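Local coordinates for glutathione S-transferase 1 (Ascaris suum, PDB 4Q5F), which conjugates reduced glutathione to a wide range of hydrophobic electrophiles and can also act as a glutathione peroxidase, at residues D105-F110 with T173-S178; A112-C117 with A177-L182; S157-G162 with W167-I172. One frame throughout, in Å; residues are numbered along the deposited sequence.

Contact 1 (D105-F110 with T173-S178); sequences DQFKDF and TDSLAS. With GSH (glutathione), chain C.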
loop_
_atom_site.group_PDB
_atom_site.type_symbol
_atom_site.label_atom_id
_atom_site.label_comp_id
_atom_site.label_asym_id
_atom_site.label_seq_id
_atom_site.Cartn_x
_atom_site.Cartn_y
_atom_site.Cartn_z
ATOM N N ASP B 105 -0.934 -4.657 -4.237
ATOM C CA ASP B 105 0.004 -3.539 -4.244
ATOM C C ASP B 105 0.322 -3.112 -5.676
ATOM O O ASP B 105 0.510 -1.927 -5.951
ATOM C CB ASP B 105 1.300 -3.904 -3.517
ATOM C CG ASP B 105 1.196 -3.749 -2.008
ATOM O OD1 ASP B 105 0.152 -3.269 -1.514
ATOM O OD2 ASP B 105 2.172 -4.099 -1.312
ATOM N N GLN B 106 0.392 -4.078 -6.585
ATOM C CA GLN B 106 0.638 -3.767 -7.988
ATOM C C GLN B 106 -0.585 -3.072 -8.573
ATOM O O GLN B 106 -0.464 -2.135 -9.364
ATOM C CB GLN B 106 0.959 -5.032 -8.788
ATOM C CG GLN B 106 1.307 -4.763 -10.249
ATOM C CD GLN B 106 2.528 -3.875 -10.406
ATOM O OE1 GLN B 106 3.412 -3.859 -9.551
ATOM N NE2 GLN B 106 2.579 -3.124 -11.501
ATOM N N PHE B 107 -1.764 -3.544 -8.183
ATOM C CA PHE B 107 -3.009 -2.893 -8.565
ATOM C C PHE B 107 -3.039 -1.471 -8.015
ATOM O O PHE B 107 -3.527 -0.550 -8.670
ATOM C CB PHE B 107 -4.208 -3.687 -8.048
ATOM C CG PHE B 107 -5.473 -2.884 -7.960
ATOM C CD1 PHE B 107 -6.226 -2.623 -9.092
ATOM C CD2 PHE B 107 -5.911 -2.390 -6.742
ATOM C CE1 PHE B 107 -7.390 -1.882 -9.011
ATOM C CE2 PHE B 107 -7.075 -1.649 -6.655
ATOM C CZ PHE B 107 -7.815 -1.395 -7.792
ATOM N N LYS B 108 -2.507 -1.300 -6.809
ATOM C CA LYS B 108 -2.417 0.017 -6.191
ATOM C C LYS B 108 -1.503 0.949 -6.987
ATOM O O LYS B 108 -1.812 2.129 -7.149
ATOM C CB LYS B 108 -1.927 -0.101 -4.746
ATOM C CG LYS B 108 -3.045 -0.139 -3.706
ATOM C CD LYS B 108 -2.509 -0.501 -2.325
ATOM C CE LYS B 108 -2.662 0.642 -1.334
ATOM N NZ LYS B 108 -2.000 0.328 -0.035
ATOM N N ASP B 109 -0.384 0.421 -7.480
ATOM C CA ASP B 109 0.525 1.205 -8.315
ATOM C C ASP B 109 -0.190 1.666 -9.579
ATOM O O ASP B 109 -0.057 2.813 -10.001
ATOM C CB ASP B 109 1.761 0.390 -8.707
ATOM C CG ASP B 109 2.748 0.226 -7.565
ATOM O OD1 ASP B 109 2.629 0.951 -6.555
ATOM O OD2 ASP B 109 3.654 -0.624 -7.689
ATOM N N PHE B 110 -0.942 0.753 -10.185
ATOM C CA PHE B 110 -1.730 1.057 -11.370
ATOM C C PHE B 110 -2.721 2.182 -11.075
ATOM O O PHE B 110 -2.812 3.155 -11.823
ATOM C CB PHE B 110 -2.482 -0.196 -11.825
ATOM C CG PHE B 110 -3.286 -0.012 -13.084
ATOM C CD1 PHE B 110 -2.938 0.943 -14.025
ATOM C CD2 PHE B 110 -4.398 -0.801 -13.321
ATOM C CE1 PHE B 110 -3.683 1.102 -15.177
ATOM C CE2 PHE B 110 -5.145 -0.644 -14.469
ATOM C CZ PHE B 110 -4.786 0.308 -15.398
ATOM N N THR B 173 -11.446 -6.344 -8.995
ATOM C CA THR B 173 -12.434 -6.512 -10.054
ATOM C C THR B 173 -13.517 -5.435 -10.021
ATOM O O THR B 173 -14.012 -5.016 -11.067
ATOM C CB THR B 173 -13.102 -7.892 -9.978
ATOM O OG1 THR B 173 -13.652 -8.089 -8.670
ATOM C CG2 THR B 173 -12.089 -8.984 -10.275
ATOM N N ASP B 174 -13.888 -4.987 -8.827
ATOM C CA ASP B 174 -14.896 -3.939 -8.701
ATOM C C ASP B 174 -14.360 -2.627 -9.253
ATOM O O ASP B 174 -15.053 -1.919 -9.985
ATOM C CB ASP B 174 -15.315 -3.751 -7.243
ATOM C CG ASP B 174 -16.416 -2.719 -7.083
ATOM O OD1 ASP B 174 -17.576 -3.028 -7.431
ATOM O OD2 ASP B 174 -16.122 -1.603 -6.607
ATOM N N SER B 175 -13.117 -2.309 -8.900
ATOM C CA SER B 175 -12.488 -1.068 -9.335
ATOM C C SER B 175 -12.282 -1.068 -10.847
ATOM O O SER B 175 -12.596 -0.088 -11.521
ATOM C CB SER B 175 -11.150 -0.868 -8.624
ATOM O OG SER B 175 -11.285 -1.048 -7.227
ATOM N N LEU B 176 -11.748 -2.169 -11.371
ATOM C CA LEU B 176 -11.546 -2.312 -12.809
ATOM C C LEU B 176 -12.869 -2.175 -13.551
ATOM O O LEU B 176 -12.945 -1.511 -14.585
ATOM C CB LEU B 176 -10.917 -3.670 -13.132
ATOM C CG LEU B 176 -9.470 -3.901 -12.692
ATOM C CD1 LEU B 176 -9.021 -5.300 -13.091
ATOM C CD2 LEU B 176 -8.539 -2.854 -13.278
ATOM N N ALA B 177 -13.909 -2.807 -13.013
ATOM C CA ALA B 177 -15.239 -2.748 -13.607
ATOM C C ALA B 177 -15.726 -1.308 -13.703
ATOM O O ALA B 177 -16.298 -0.902 -14.713
ATOM C CB ALA B 177 -16.212 -3.580 -12.789
ATOM N N SER B 178 -15.491 -0.538 -12.646
ATOM C CA SER B 178 -15.913 0.857 -12.605
ATOM C C SER B 178 -15.115 1.706 -13.591
ATOM O O SER B 178 -15.674 2.556 -14.281
ATOM C CB SER B 178 -15.759 1.420 -11.191
ATOM O OG SER B 178 -16.576 0.716 -10.273
HETATM N N1 GSH C . 5.478 -0.773 -5.919
HETATM C CA1 GSH C . 6.771 -1.346 -6.033
HETATM C C1 GSH C . 7.245 -1.785 -4.667
HETATM O O11 GSH C . 8.026 -2.763 -4.554
HETATM O O12 GSH C . 6.860 -1.171 -3.641
HETATM C CB1 GSH C . 7.720 -0.312 -6.614
HETATM C CG1 GSH C . 9.050 -0.980 -6.985
HETATM C CD1 GSH C . 9.913 -0.027 -7.825
HETATM O OE1 GSH C . 9.472 1.047 -8.170
HETATM N N2 GSH C . 11.244 -0.430 -8.199
HETATM C CA2 GSH C . 12.091 0.409 -8.989
HETATM C C2 GSH C . 12.579 -0.410 -10.175
HETATM O O2 GSH C . 12.497 -1.628 -10.136
HETATM C CB2 GSH C . 13.277 0.868 -8.185
HETATM S SG2 GSH C . 12.733 1.708 -6.730
HETATM N N3 GSH C . 13.145 0.239 -11.337
HETATM C CA3 GSH C . 13.598 -0.549 -12.455
HETATM C C3 GSH C . 12.430 -0.835 -13.401
HETATM O O31 GSH C . 11.246 -0.633 -13.024
HETATM O O32 GSH C . 12.656 -1.273 -14.557
#
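The backbones of helices 94-114 and 167-182 stand well apart here, with Phe-107 and Leu-176 closest at 9.6 Å between CA atoms, and the interval is bridged by side chains. Phe-107 holds CG anti to its own backbone nitrogen (chi1 160°), which sends the ring straight across. Its CZ lies 3.5 Å from CB of Ser-175, and the serine meets the ring at its edge, near the ring plane. A residue this small suits the end of so long a side chain, and its hydroxyl need not look for a partner across the contact: OG bonds to the carbonyl of Val-171, one turn earlier in the helix. Phe-110, nearly a turn further on, makes the second link, its CE2 edge touching CD2 of Leu-176 at 4.2 Å. This ring also packs against His-144 of helix 129-155, while Phe-186 rests on both Phe-110 and Leu-176.

On the other side of helix 94-114, Asp-109 OD2 accepts a hydrogen bond from N1 of glutathione, 2.5 Å away. That glutathione is held mainly by the second subunit, through residues including its Lys-55, Gln-75 and Ser-76. One face of the helix is therefore apolar and joins its neighbour without any polar bond, while the other offers a carboxylate across the dimer interface to the gamma-glutamyl amino group, probably charged and so matched to the acid.

Contact 2 (A112-C117 with A177-L182); sequences AELRPC and ASWESL. With GSH (glutathione), chain F.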
loop_
_atom_site.group_PDB
_atom_site.type_symbol
_atom_site.label_atom_id
_atom_site.label_comp_id
_atom_site.label_asym_id
_atom_site.label_seq_id
_atom_site.Cartn_x
_atom_site.Cartn_y
_atom_site.Cartn_z
ATOM N N ALA B 112 -2.538 4.375 -8.835
ATOM C CA ALA B 112 -1.820 5.606 -8.519
ATOM C C ALA B 112 -1.594 6.454 -9.771
ATOM O O ALA B 112 -1.374 7.662 -9.683
ATOM C CB ALA B 112 -0.494 5.288 -7.845
ATOM N N GLU B 113 -1.651 5.815 -10.935
ATOM C CA GLU B 113 -1.489 6.513 -12.205
ATOM C C GLU B 113 -2.813 7.145 -12.617
ATOM O O GLU B 113 -2.855 8.294 -13.053
ATOM C CB GLU B 113 -1.039 5.544 -13.303
ATOM C CG GLU B 113 0.087 4.583 -12.917
ATOM C CD GLU B 113 1.447 5.029 -13.415
ATOM O OE1 GLU B 113 1.693 6.253 -13.470
ATOM O OE2 GLU B 113 2.271 4.150 -13.755
ATOM N N LEU B 114 -3.893 6.384 -12.463
ATOM C CA LEU B 114 -5.202 6.770 -12.983
ATOM C C LEU B 114 -5.947 7.774 -12.108
ATOM O O LEU B 114 -6.444 8.786 -12.603
ATOM C CB LEU B 114 -6.078 5.526 -13.149
ATOM C CG LEU B 114 -5.630 4.471 -14.159
ATOM C CD1 LEU B 114 -6.621 3.319 -14.159
ATOM C CD2 LEU B 114 -5.498 5.062 -15.553
ATOM N N ARG B 115 -6.031 7.483 -10.814
ATOM C CA ARG B 115 -6.898 8.234 -9.905
ATOM C C ARG B 115 -6.679 9.753 -9.906
ATOM O O ARG B 115 -7.646 10.509 -9.863
ATOM C CB ARG B 115 -6.799 7.668 -8.483
ATOM C CG ARG B 115 -7.666 6.427 -8.279
ATOM C CD ARG B 115 -7.337 5.666 -7.001
ATOM N NE ARG B 115 -7.954 4.339 -7.010
ATOM C CZ ARG B 115 -7.745 3.400 -6.093
ATOM N NH1 ARG B 115 -6.927 3.625 -5.073
ATOM N NH2 ARG B 115 -8.356 2.227 -6.198
ATOM N N PRO B 116 -5.415 10.206 -9.961
ATOM C CA PRO B 116 -5.169 11.655 -10.004
ATOM C C PRO B 116 -5.783 12.350 -11.222
ATOM O O PRO B 116 -5.901 13.576 -11.226
ATOM C CB PRO B 116 -3.641 11.747 -10.068
ATOM C CG PRO B 116 -3.153 10.483 -9.472
ATOM C CD PRO B 116 -4.163 9.440 -9.842
ATOM N N CYS B 117 -6.160 11.570 -12.234
ATOM C CA CYS B 117 -6.768 12.098 -13.454
ATOM C C CYS B 117 -8.243 11.728 -13.555
ATOM O O CYS B 117 -8.868 11.917 -14.599
ATOM C CB CYS B 117 -6.052 11.548 -14.684
ATOM S SG CYS B 117 -4.291 11.925 -14.781
ATOM N N ALA B 177 -13.909 -2.807 -13.013
ATOM C CA ALA B 177 -15.239 -2.748 -13.607
ATOM C C ALA B 177 -15.726 -1.308 -13.703
ATOM O O ALA B 177 -16.298 -0.902 -14.713
ATOM C CB ALA B 177 -16.212 -3.580 -12.789
ATOM N N SER B 178 -15.491 -0.538 -12.646
ATOM C CA SER B 178 -15.913 0.857 -12.605
ATOM C C SER B 178 -15.115 1.706 -13.591
ATOM O O SER B 178 -15.674 2.556 -14.281
ATOM C CB SER B 178 -15.759 1.420 -11.191
ATOM O OG SER B 178 -16.576 0.716 -10.273
ATOM N N TRP B 179 -13.809 1.472 -13.652
ATOM C CA TRP B 179 -12.944 2.214 -14.563
ATOM C C TRP B 179 -13.292 1.931 -16.017
ATOM O O TRP B 179 -13.024 2.749 -16.897
ATOM C CB TRP B 179 -11.474 1.881 -14.302
ATOM C CG TRP B 179 -10.873 2.734 -13.242
ATOM C CD1 TRP B 179 -10.600 2.377 -11.955
ATOM C CD2 TRP B 179 -10.482 4.106 -13.370
ATOM N NE1 TRP B 179 -10.058 3.440 -11.275
ATOM C CE2 TRP B 179 -9.973 4.513 -12.123
ATOM C CE3 TRP B 179 -10.509 5.026 -14.422
ATOM C CZ2 TRP B 179 -9.497 5.803 -11.896
ATOM C CZ3 TRP B 179 -10.036 6.305 -14.196
ATOM C CH2 TRP B 179 -9.537 6.682 -12.943
ATOM N N GLU B 180 -13.888 0.771 -16.264
ATOM C CA GLU B 180 -14.327 0.407 -17.604
ATOM C C GLU B 180 -15.398 1.381 -18.091
ATOM O O GLU B 180 -15.628 1.517 -19.292
ATOM C CB GLU B 180 -14.876 -1.021 -17.610
ATOM C CG GLU B 180 -14.962 -1.648 -18.992
ATOM C CD GLU B 180 -15.557 -3.043 -18.969
ATOM O OE1 GLU B 180 -15.649 -3.637 -17.874
ATOM O OE2 GLU B 180 -15.934 -3.546 -20.048
ATOM N N SER B 181 -16.041 2.063 -17.146
ATOM C CA SER B 181 -17.110 3.006 -17.459
ATOM C C SER B 181 -16.570 4.398 -17.782
ATOM O O SER B 181 -17.226 5.179 -18.471
ATOM C CB SER B 181 -18.086 3.093 -16.284
ATOM O OG SER B 181 -18.472 1.800 -15.847
ATOM N N LEU B 182 -15.375 4.705 -17.284
ATOM C CA LEU B 182 -14.747 6.006 -17.512
ATOM C C LEU B 182 -13.898 6.002 -18.775
ATOM O O LEU B 182 -13.648 7.049 -19.372
ATOM C CB LEU B 182 -13.853 6.375 -16.329
ATOM C CG LEU B 182 -14.532 6.893 -15.065
ATOM C CD1 LEU B 182 -13.724 6.487 -13.848
ATOM C CD2 LEU B 182 -14.683 8.406 -15.128
HETATM C CB2 GSH F . -3.808 14.429 -13.207
HETATM S SG2 GSH F . -4.221 13.954 -14.860
#
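Leu-114 and Trp-179 meet in the apolar interior of the helical C-terminal domain, towards the C-terminal parts of helices 94-114 and 167-182, which lie side by side; Leu-114 CA and Trp-179 CA are 9.1 Å apart. The indole is the main filler. Leu-114 CB sits over one face of its six-membered ring, 3.9 Å from the centroid and 25° off the normal, a CH-pi contact. On the same side the single methyl Leu-114 CD1 lies over the centre of the indole, 4.0 Å from CD2 of Trp-179. Leu-182 CD1 approaches the opposite face toward the rim, and the ring is sandwiched between two leucines; Phe-118, Phe-186 and Met-111 pack around it as well.

Arg-115 contributes its aliphatic stem, with CG 4.1 Å from CZ2 of Trp-179. The rest of the chain stays extended, rubbing against Phe-107 and against Leu-26. A long arginine suits this margin because its methylenes can pack on the indole while the guanidinium lies farther out.

Just beyond, the backbone turns through a short 3-10 segment, Cys-117 N bonding to Leu-114 O at 2.8 Å, and Cys-117 takes the N-cap position of helix 118-122. Cys-117 SG is joined at 2.0 Å to SG2 of a separate glutathione, a covalent mixed disulfide; the cysteine also touches Val-132 and Val-136 of helix 129-155. The contact belongs to the all-helical C-terminal domain of the glutathione transferase fold, packing helix 94-114 against helix 167-182 beside the glutathione pocket that Leu-26 lines.

Contact 3 (S157-G162 with W167-I172); sequences SEYMVG and WADLVI
Asp-169, in the first turn of helix 167-182, faces the loop at Tyr-159 and Met-160 and holds it through both oxygens of its carboxylate. Its CB is already directed at the loop, and a first torsion that sets CG beside the backbone N carries the carboxylate to these two residues. The firmer hydrogen bond of OD1 is to the hydroxyl of Tyr-196; the backbone N-H of Met-160 adds a weak one to Asp-169 OD1, long at 3.3 Å but nearly straight, at 172°. OD2 turns toward the helix start, where it bonds to the backbone N of Thr-166. A water 2.5 Å from Asp-169 OD2 also donates to it and gives its other hydrogen to Val-161 O at 2.6 Å, so the loop is tied a second time.

The neighbouring side chains shape themselves round this acid. Tyr-159 passes its CB 3.5 Å from Asp-169 OD2, the two chains crossing at about a right angle with ring and carboxylate planes 41° apart, and the ring goes on to meet His-199 of helix 191-201. In Met-160, CG lies anti to the carbonyl carbon (chi1 -72°), which brings it to 3.7 Å from Asp-169 OD1; the bend at chi2 turns the sulfur, and the side chain packs on Tyr-196. Within the loop, Ser-157 OG bonds to Gly-162 O at 2.6 Å from above the carbonyl plane; Gly-162 has a positive phi, which glycine accepts easily.

By accepting the N-H of Thr-166, three residues before it, Asp-169 makes the bond expected of the N-capping box that opens this helix in glutathione transferases, and Val-165 touching Leu-170 matches the accompanying hydrophobic staple. A buried carboxylate so supplied with donors is probably ionised, its charge shared among them.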
loop_
_atom_site.group_PDB
_atom_site.type_symbol
_atom_site.label_atom_id
_atom_site.label_comp_id
_atom_site.label_asym_id
_atom_site.label_seq_id
_atom_site.Cartn_x
_atom_site.Cartn_y
_atom_site.Cartn_z
ATOM N N SER B 157 -6.174 -21.238 -11.869
ATOM C CA SER B 157 -7.474 -21.056 -11.245
ATOM C C SER B 157 -8.044 -19.721 -11.716
ATOM O O SER B 157 -7.374 -18.970 -12.428
ATOM C CB SER B 157 -7.338 -21.074 -9.722
ATOM O OG SER B 157 -6.688 -19.905 -9.256
ATOM N N GLU B 158 -9.268 -19.418 -11.304
ATOM C CA GLU B 158 -9.966 -18.221 -11.770
ATOM C C GLU B 158 -9.575 -16.965 -10.988
ATOM O O GLU B 158 -10.051 -15.873 -11.290
ATOM C CB GLU B 158 -11.481 -18.435 -11.680
ATOM C CG GLU B 158 -11.927 -19.005 -10.344
ATOM C CD GLU B 158 -12.113 -20.512 -10.373
ATOM O OE1 GLU B 158 -13.024 -20.989 -11.083
ATOM O OE2 GLU B 158 -11.345 -21.217 -9.683
ATOM N N TYR B 159 -8.709 -17.123 -9.989
ATOM C CA TYR B 159 -8.317 -16.013 -9.118
ATOM C C TYR B 159 -6.814 -15.762 -9.143
ATOM O O TYR B 159 -6.044 -16.598 -9.613
ATOM C CB TYR B 159 -8.786 -16.286 -7.687
ATOM C CG TYR B 159 -10.260 -16.620 -7.619
ATOM C CD1 TYR B 159 -11.218 -15.672 -7.953
ATOM C CD2 TYR B 159 -10.696 -17.881 -7.237
ATOM C CE1 TYR B 159 -12.566 -15.969 -7.905
ATOM C CE2 TYR B 159 -12.046 -18.187 -7.186
ATOM C CZ TYR B 159 -12.975 -17.225 -7.522
ATOM O OH TYR B 159 -14.319 -17.514 -7.477
ATOM N N MET B 160 -6.410 -14.598 -8.641
ATOM C CA MET B 160 -5.007 -14.204 -8.630
ATOM C C MET B 160 -4.191 -15.198 -7.824
ATOM O O MET B 160 -3.122 -15.628 -8.258
ATOM C CB MET B 160 -4.847 -12.798 -8.043
ATOM C CG MET B 160 -5.353 -11.689 -8.951
ATOM S SD MET B 160 -4.459 -11.632 -10.515
ATOM C CE MET B 160 -5.375 -10.366 -11.384
ATOM N N VAL B 161 -4.702 -15.555 -6.650
ATOM C CA VAL B 161 -4.033 -16.504 -5.774
ATOM C C VAL B 161 -5.031 -17.562 -5.310
ATOM O O VAL B 161 -6.162 -17.240 -4.945
ATOM C CB VAL B 161 -3.444 -15.811 -4.522
ATOM C CG1 VAL B 161 -2.504 -16.770 -3.782
ATOM C CG2 VAL B 161 -2.742 -14.486 -4.888
ATOM N N GLY B 162 -4.611 -18.825 -5.337
ATOM C CA GLY B 162 -5.415 -19.913 -4.807
ATOM C C GLY B 162 -6.628 -20.261 -5.646
ATOM O O GLY B 162 -6.913 -19.613 -6.653
ATOM N N TRP B 167 -9.797 -11.270 -0.805
ATOM C CA TRP B 167 -10.232 -9.881 -0.706
ATOM C C TRP B 167 -9.638 -9.023 -1.818
ATOM O O TRP B 167 -10.252 -8.049 -2.250
ATOM C CB TRP B 167 -9.880 -9.290 0.663
ATOM C CG TRP B 167 -8.409 -9.238 0.967
ATOM C CD1 TRP B 167 -7.683 -10.159 1.665
ATOM C CD2 TRP B 167 -7.487 -8.204 0.595
ATOM N NE1 TRP B 167 -6.370 -9.765 1.749
ATOM C CE2 TRP B 167 -6.225 -8.567 1.100
ATOM C CE3 TRP B 167 -7.611 -7.007 -0.118
ATOM C CZ2 TRP B 167 -5.090 -7.779 0.914
ATOM C CZ3 TRP B 167 -6.484 -6.227 -0.300
ATOM C CH2 TRP B 167 -5.241 -6.615 0.213
ATOM N N ALA B 168 -8.447 -9.387 -2.284
ATOM C CA ALA B 168 -7.813 -8.667 -3.381
ATOM C C ALA B 168 -8.637 -8.821 -4.651
ATOM O O ALA B 168 -8.783 -7.875 -5.424
ATOM C CB ALA B 168 -6.396 -9.170 -3.601
ATOM N N ASP B 169 -9.178 -10.018 -4.859
ATOM C CA ASP B 169 -10.020 -10.281 -6.019
ATOM C C ASP B 169 -11.254 -9.385 -6.014
ATOM O O ASP B 169 -11.618 -8.806 -7.037
ATOM C CB ASP B 169 -10.453 -11.748 -6.045
ATOM C CG ASP B 169 -9.284 -12.702 -6.207
ATOM O OD1 ASP B 169 -8.454 -12.483 -7.116
ATOM O OD2 ASP B 169 -9.194 -13.671 -5.422
ATOM N N LEU B 170 -11.892 -9.275 -4.853
ATOM C CA LEU B 170 -13.125 -8.507 -4.722
ATOM C C LEU B 170 -12.916 -7.023 -5.020
ATOM O O LEU B 170 -13.706 -6.406 -5.734
ATOM C CB LEU B 170 -13.698 -8.671 -3.312
ATOM C CG LEU B 170 -14.038 -10.102 -2.882
ATOM C CD1 LEU B 170 -14.463 -10.133 -1.423
ATOM C CD2 LEU B 170 -15.123 -10.693 -3.769
ATOM N N VAL B 171 -11.849 -6.454 -4.468
ATOM C CA VAL B 171 -11.588 -5.026 -4.610
ATOM C C VAL B 171 -11.092 -4.685 -6.012
ATOM O O VAL B 171 -11.514 -3.692 -6.603
ATOM C CB VAL B 171 -10.554 -4.538 -3.571
ATOM C CG1 VAL B 171 -10.264 -3.048 -3.746
ATOM C CG2 VAL B 171 -11.054 -4.813 -2.162
ATOM N N ILE B 172 -10.186 -5.509 -6.531
ATOM C CA ILE B 172 -9.597 -5.274 -7.844
ATOM C C ILE B 172 -10.665 -5.273 -8.934
ATOM O O ILE B 172 -10.777 -4.316 -9.699
ATOM C CB ILE B 172 -8.513 -6.333 -8.167
ATOM C CG1 ILE B 172 -7.265 -6.074 -7.322
ATOM C CG2 ILE B 172 -8.134 -6.312 -9.653
ATOM C CD1 ILE B 172 -6.245 -7.197 -7.352
HETATM O O HOH W 1 -7.062 -14.854 -4.969
#

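In the fold
From the N terminus, the chain passes through the thioredoxin-like domain and enters helix 94-114, which supplies the first side of contact 1 and then of contact 2. It runs on through helices 118-122 and 129-155 to the loop at 157-162, where contact 3 closes a short turn onto the start of helix 167-182. Further along that helix, contact 1 and then contact 2 close long loops, each enclosing contact 3. The two long loops cross. Phe-107 links neighbours, CG lying 3.7 Å from CG1 of Ile-172 and CZ 4.0 Å from NH2 of Arg-115. Contacts 1 and 2 tie helix 167-182 to helix 94-114 and its following turn; contact 3 ties its start to the preceding loop.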